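Local coordinates for DUF4974 domain-containing protein (PDB 4M0N) that probably acts as an anti-sigma factor of the FecR family, the crystallised part comprising its FecR domain and the smaller C-terminal domain, at residues Gly28-Val33 and Thr153-Gly158; Asn97-Gln102 and Ile171-Arg176. The protein carries 1 engineered substitution. All blocks are in the same frame, centred on the assembly; numbering follows the deposited sequence.

Contact 1. Residues Gly28-Val33 and Thr153-Gly158; sequences GEHKQV and TAWLQG
H30, just ahead of strand 31-34, meets the 3-10 turn around W155 and L156 without a backbone hydrogen bond, the CA atoms of H30 and L156 lying 8.3 Å apart. L156 N bonds to T153 O within the turn, and G158 N to W155 O, at a positive phi that suits glycine. The imidazole of H30 offers one face to the indole edge of W155 in a T-shaped pair, planes at 85°, with W155 CE3 3.7 Å from H30 NE2. This joins the residue just before edge strand 31-34, in the antiparallel sheet of the FecR domain, to the loop between helix 149-152 and strand 159-166. W155 CG sits between backbone N and carbonyl carbon (chi1 72°), which turns the indole edge to the face of H30; L156 CD2 lies against one indole face, toward its rim, and W155 NE1 bonds to N97. A leucine in place of W155 would probably leave the H30 face without its aromatic edge and N97 OD1 without this donor. Histidine both stacks and stays polar here: H30 CE1 comes 3.1 Å from W155 O without a hydrogen bond, and a water in the ring plane, 2.7 Å from H30 NE2, donates to W155 O at 2.8 Å.

Contact 2. Residues Asn97-Gln102 and Ile171-Arg176; sequences NVKAYQ and IHDLER
The guanidinium of R176 lies flat on the phenol ring of Y101, planes 4° apart, with R176 CZ 3.5 Å from the ring centroid in a cation-pi stack. H172 O stands over the opposite face, toward its rim, and a water sits in plane at the edge, accepting from R176 NE at 2.9 Å. The stack joins helix 167-178 of the C-terminal domain to the residue that follows strand 94-100 in the FecR domain. Tyrosine suits this place: its face takes a cation and an aliphatic carbon together, R176 CD making a CH-pi contact 3.7 Å from the Y101 centroid, while its hydroxyl bonds to A45 O. A bend in the arginine chain (chi3 -69°) brings the guanidinium back alongside its own helix, where NH1 forms salt bridges with D104 and E103. Beside this stack, K99 runs fully extended, its CG opposite the backbone N (chi1 -174°), long enough to carry an ammonium across. D173 bridges K99 NZ and R176 NH2, its negative charge probably offsetting their repulsion. D173 OD1 takes K99 NZ at 2.8 Å on its syn lone pair, and R176 NH2 at 3.0 Å nearly along the C-O axis, in a bent bond tilted from the guanidinium plane.

The centres of the two contacts are about 12 Å apart, and both reach the antiparallel sheet of the FecR domain, contact 1 by its edge strand 31-34 and contact 2 by the inner strand 94-100. Along the chain the segments alternate, 28-33, 97-102, 153-158, 171-176, so the two connections cross. They also touch directly: G28 N probably bonds to R176 O at 2.8 Å, and the indole-asparagine bond ties loop 153-158 to strand 94-100. Loop 153-158 and helix 167-178 thus meet the same end of the sheet, consistent with a defined placement of the C-terminal domain. A bound magnesium ion lies about 5 Å from the side chain of Y101 and about 12 Å from that of H30.

Contact 1. Residues Gly28-Val33 and Thr153-Gly158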
loop_
_atom_site.group_PDB
_atom_site.type_symbol
_atom_site.label_atom_id
_atom_site.label_comp_id
_atom_site.label_asym_id
_atom_site.label_seq_id
_atom_site.Cartn_x
_atom_site.Cartn_y
_atom_site.Cartn_z
ATOM N N GLY A 28 12.017 -0.343 5.980
ATOM C CA GLY A 28 12.738 0.903 6.238
ATOM C C GLY A 28 13.332 1.595 5.029
ATOM O O GLY A 28 14.037 2.600 5.171
ATOM N N GLU A 29 13.036 1.084 3.831
ATOM C CA GLU A 29 13.604 1.596 2.589
ATOM C C GLU A 29 12.528 1.771 1.527
ATOM O O GLU A 29 11.379 1.328 1.702
ATOM C CB GLU A 29 14.665 0.621 2.050
ATOM C CG GLU A 29 15.867 0.479 2.985
ATOM C CD GLU A 29 16.989 -0.379 2.437
ATOM O OE1 GLU A 29 17.246 -0.353 1.214
ATOM O OE2 GLU A 29 17.645 -1.067 3.246
ATOM N N HIS A 30 12.937 2.436 0.441
ATOM C CA HIS A 30 12.170 2.553 -0.806
ATOM C C HIS A 30 13.090 2.252 -1.971
ATOM O O HIS A 30 14.334 2.268 -1.859
ATOM C CB HIS A 30 11.711 3.970 -1.131
ATOM C CG HIS A 30 10.680 4.532 -0.220
ATOM N ND1 HIS A 30 10.347 5.871 -0.251
ATOM C CD2 HIS A 30 9.930 3.974 0.757
ATOM C CE1 HIS A 30 9.437 6.114 0.675
ATOM N NE2 HIS A 30 9.170 4.979 1.305
ATOM N N LYS A 31 12.473 2.073 -3.126
ATOM C CA LYS A 31 13.213 2.003 -4.373
ATOM C C LYS A 31 12.374 2.679 -5.435
ATOM O O LYS A 31 11.136 2.806 -5.331
ATOM C CB LYS A 31 13.538 0.578 -4.797
ATOM C CG LYS A 31 14.481 -0.215 -3.887
ATOM C CD LYS A 31 15.931 0.206 -3.888
ATOM C CE LYS A 31 16.731 -0.692 -2.944
ATOM N NZ LYS A 31 16.628 -2.157 -3.293
ATOM N N GLN A 32 13.068 3.163 -6.447
ATOM C CA GLN A 32 12.408 3.768 -7.585
ATOM C C GLN A 32 13.077 3.154 -8.766
ATOM O O GLN A 32 14.315 3.034 -8.817
ATOM C CB GLN A 32 12.503 5.304 -7.604
ATOM C CG GLN A 32 11.693 5.957 -8.737
ATOM C CD GLN A 32 11.913 7.464 -8.874
ATOM O OE1 GLN A 32 11.900 8.198 -7.883
ATOM N NE2 GLN A 32 12.110 7.929 -10.109
ATOM N N VAL A 33 12.274 2.737 -9.721
ATOM C CA VAL A 33 12.800 2.141 -10.924
ATOM C C VAL A 33 12.049 2.636 -12.134
ATOM O O VAL A 33 10.850 2.904 -12.090
ATOM C CB VAL A 33 12.796 0.603 -10.862
ATOM C CG1 VAL A 33 11.385 0.075 -10.841
ATOM C CG2 VAL A 33 13.564 -0.005 -12.030
ATOM N N THR A 153 -0.711 8.301 -1.324
ATOM C CA THR A 153 0.639 8.160 -1.846
ATOM C C THR A 153 1.625 9.079 -1.121
ATOM O O THR A 153 2.653 9.384 -1.652
ATOM C CB THR A 153 0.701 8.419 -3.373
ATOM O OG1 THR A 153 0.258 9.750 -3.705
ATOM C CG2 THR A 153 -0.165 7.391 -4.091
ATOM N N ALA A 154 1.272 9.489 0.095
ATOM C CA ALA A 154 2.153 10.347 0.890
ATOM C C ALA A 154 3.422 9.595 1.251
ATOM O O ALA A 154 4.472 10.203 1.500
ATOM C CB ALA A 154 1.448 10.790 2.150
ATOM N N TRP A 155 3.299 8.280 1.319
ATOM C CA TRP A 155 4.447 7.432 1.580
ATOM C C TRP A 155 5.639 7.731 0.671
ATOM O O TRP A 155 6.772 7.605 1.091
ATOM C CB TRP A 155 4.069 5.951 1.573
ATOM C CG TRP A 155 3.750 5.332 0.225
ATOM C CD1 TRP A 155 2.510 5.129 -0.304
ATOM C CD2 TRP A 155 4.688 4.814 -0.735
ATOM N NE1 TRP A 155 2.615 4.537 -1.543
ATOM C CE2 TRP A 155 3.943 4.333 -1.832
ATOM C CE3 TRP A 155 6.083 4.721 -0.777
ATOM C CZ2 TRP A 155 4.550 3.721 -2.925
ATOM C CZ3 TRP A 155 6.676 4.140 -1.880
ATOM C CH2 TRP A 155 5.910 3.660 -2.939
ATOM N N LEU A 156 5.378 8.154 -0.565
ATOM C CA LEU A 156 6.427 8.520 -1.499
ATOM C C LEU A 156 7.384 9.559 -0.897
ATOM O O LEU A 156 8.581 9.488 -1.154
ATOM C CB LEU A 156 5.810 9.106 -2.782
ATOM C CG LEU A 156 4.870 8.163 -3.557
ATOM C CD1 LEU A 156 4.125 8.894 -4.668
ATOM C CD2 LEU A 156 5.642 7.018 -4.125
ATOM N N GLN A 157 6.836 10.470 -0.084
ATOM C CA GLN A 157 7.597 11.588 0.519
ATOM C C GLN A 157 7.816 11.373 2.016
ATOM O O GLN A 157 8.185 12.319 2.721
ATOM C CB GLN A 157 6.856 12.924 0.307
ATOM C CG GLN A 157 6.674 13.335 -1.148
ATOM C CD GLN A 157 5.438 12.734 -1.806
ATOM O OE1 GLN A 157 4.419 12.496 -1.156
ATOM N NE2 GLN A 157 5.527 12.486 -3.109
ATOM N N GLY A 158 7.592 10.144 2.490
ATOM C CA GLY A 158 7.750 9.791 3.891
ATOM C C GLY A 158 6.561 10.118 4.777
ATOM O O GLY A 158 6.682 10.163 5.996
HETATM O O HOH W 1 7.788 6.237 3.254
#

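Contact 2. Residues Asn97-Gln102 and Ile171-Arg176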
loop_
_atom_site.group_PDB
_atom_site.type_symbol
_atom_site.label_atom_id
_atom_site.label_comp_id
_atom_site.label_asym_id
_atom_site.label_seq_id
_atom_site.Cartn_x
_atom_site.Cartn_y
_atom_site.Cartn_z
ATOM N N ASN A 97 -1.702 3.948 -7.246
ATOM C CA ASN A 97 -1.118 3.156 -6.172
ATOM C C ASN A 97 -1.782 1.811 -6.033
ATOM O O ASN A 97 -2.991 1.690 -6.086
ATOM C CB ASN A 97 -1.321 3.897 -4.836
ATOM C CG ASN A 97 -0.362 3.459 -3.766
ATOM O OD1 ASN A 97 0.827 3.833 -3.783
ATOM N ND2 ASN A 97 -0.882 2.743 -2.764
ATOM N N VAL A 98 -0.962 0.778 -5.828
ATOM C CA VAL A 98 -1.455 -0.560 -5.545
ATOM C C VAL A 98 -0.808 -0.985 -4.243
ATOM O O VAL A 98 0.412 -1.086 -4.141
ATOM C CB VAL A 98 -1.050 -1.559 -6.637
ATOM C CG1 VAL A 98 -1.605 -2.904 -6.323
ATOM C CG2 VAL A 98 -1.523 -1.090 -8.013
ATOM N N LYS A 99 -1.651 -1.179 -3.249
ATOM C CA LYS A 99 -1.181 -1.613 -1.927
ATOM C C LYS A 99 -1.713 -3.001 -1.726
ATOM O O LYS A 99 -2.927 -3.198 -1.505
ATOM C CB LYS A 99 -1.652 -0.678 -0.837
ATOM C CG LYS A 99 -1.053 -1.054 0.501
ATOM C CD LYS A 99 -1.486 -0.106 1.569
ATOM C CE LYS A 99 -0.858 -0.536 2.887
ATOM N NZ LYS A 99 -1.117 0.558 3.849
ATOM N N ALA A 100 -0.826 -3.997 -1.776
ATOM C CA ALA A 100 -1.227 -5.420 -1.815
ATOM C C ALA A 100 -0.200 -6.284 -1.111
ATOM O O ALA A 100 0.347 -7.197 -1.668
ATOM C CB ALA A 100 -1.441 -5.884 -3.258
ATOM N N TYR A 101 0.079 -5.940 0.124
ATOM C CA TYR A 101 1.003 -6.719 0.944
ATOM C C TYR A 101 0.309 -8.040 1.289
ATOM O O TYR A 101 -0.834 -8.080 1.798
ATOM C CB TYR A 101 1.371 -5.984 2.237
ATOM C CG TYR A 101 2.280 -4.815 2.041
ATOM C CD1 TYR A 101 3.656 -4.981 1.923
ATOM C CD2 TYR A 101 1.772 -3.531 1.968
ATOM C CE1 TYR A 101 4.506 -3.905 1.748
ATOM C CE2 TYR A 101 2.612 -2.463 1.816
ATOM C CZ TYR A 101 3.962 -2.643 1.687
ATOM O OH TYR A 101 4.770 -1.554 1.546
ATOM N N GLN A 102 1.027 -9.125 1.046
ATOM C CA GLN A 102 0.457 -10.449 1.293
ATOM C C GLN A 102 0.133 -10.702 2.760
ATOM O O GLN A 102 -0.831 -11.447 3.060
ATOM C CB GLN A 102 1.334 -11.549 0.660
ATOM C CG GLN A 102 2.676 -11.784 1.312
ATOM C CD GLN A 102 3.591 -12.771 0.552
ATOM O OE1 GLN A 102 3.254 -13.348 -0.503
ATOM N NE2 GLN A 102 4.755 -12.964 1.103
ATOM N N ILE A 171 -0.363 -0.778 12.235
ATOM C CA ILE A 171 0.839 -1.362 12.814
ATOM C C ILE A 171 1.707 -2.029 11.757
ATOM O O ILE A 171 2.924 -1.955 11.819
ATOM C CB ILE A 171 0.489 -2.349 13.952
ATOM C CG1 ILE A 171 -0.007 -1.555 15.161
ATOM C CG2 ILE A 171 1.668 -3.236 14.294
ATOM C CD1 ILE A 171 -0.641 -2.437 16.204
ATOM N N HIS A 172 1.093 -2.679 10.777
ATOM C CA HIS A 172 1.897 -3.243 9.691
ATOM C C HIS A 172 2.620 -2.143 8.896
ATOM O O HIS A 172 3.795 -2.275 8.597
ATOM C CB HIS A 172 1.013 -4.059 8.776
ATOM C CG HIS A 172 0.702 -5.418 9.307
ATOM N ND1 HIS A 172 0.438 -6.496 8.487
ATOM C CD2 HIS A 172 0.645 -5.885 10.576
ATOM C CE1 HIS A 172 0.217 -7.568 9.233
ATOM N NE2 HIS A 172 0.335 -7.224 10.504
ATOM N N ASP A 173 1.935 -1.040 8.607
ATOM C CA ASP A 173 2.574 0.095 7.937
ATOM C C ASP A 173 3.748 0.628 8.736
ATOM O O ASP A 173 4.819 0.954 8.181
ATOM C CB ASP A 173 1.616 1.263 7.723
ATOM C CG ASP A 173 0.555 0.987 6.685
ATOM O OD1 ASP A 173 0.678 0.013 5.930
ATOM O OD2 ASP A 173 -0.392 1.795 6.623
ATOM N N LEU A 174 3.558 0.748 10.049
ATOM C CA LEU A 174 4.637 1.250 10.899
ATOM C C LEU A 174 5.824 0.304 10.938
ATOM O O LEU A 174 6.991 0.736 10.784
ATOM C CB LEU A 174 4.141 1.533 12.316
ATOM C CG LEU A 174 3.021 2.576 12.483
ATOM C CD1 LEU A 174 2.720 2.759 13.965
ATOM C CD2 LEU A 174 3.330 3.907 11.833
ATOM N N GLU A 175 5.550 -0.982 11.110
ATOM C CA GLU A 175 6.629 -1.960 11.108
ATOM C C GLU A 175 7.458 -1.900 9.837
ATOM O O GLU A 175 8.698 -1.930 9.861
ATOM C CB GLU A 175 6.100 -3.388 11.260
ATOM C CG GLU A 175 5.469 -3.710 12.584
ATOM C CD GLU A 175 5.101 -5.175 12.659
ATOM O OE1 GLU A 175 4.182 -5.584 11.915
ATOM O OE2 GLU A 175 5.729 -5.885 13.459
ATOM N N ARG A 176 6.777 -1.788 8.703
ATOM C CA ARG A 176 7.461 -1.728 7.432
ATOM C C ARG A 176 8.226 -0.418 7.185
ATOM O O ARG A 176 9.336 -0.426 6.654
ATOM C CB ARG A 176 6.447 -1.947 6.314
ATOM C CG ARG A 176 5.971 -3.374 6.266
ATOM C CD ARG A 176 5.155 -3.631 5.001
ATOM N NE ARG A 176 3.882 -2.934 5.047
ATOM C CZ ARG A 176 2.695 -3.499 5.282
ATOM N NH1 ARG A 176 2.583 -4.788 5.503
ATOM N NH2 ARG A 176 1.601 -2.741 5.319
HETATM O O HOH W 2 3.855 -0.225 4.083
#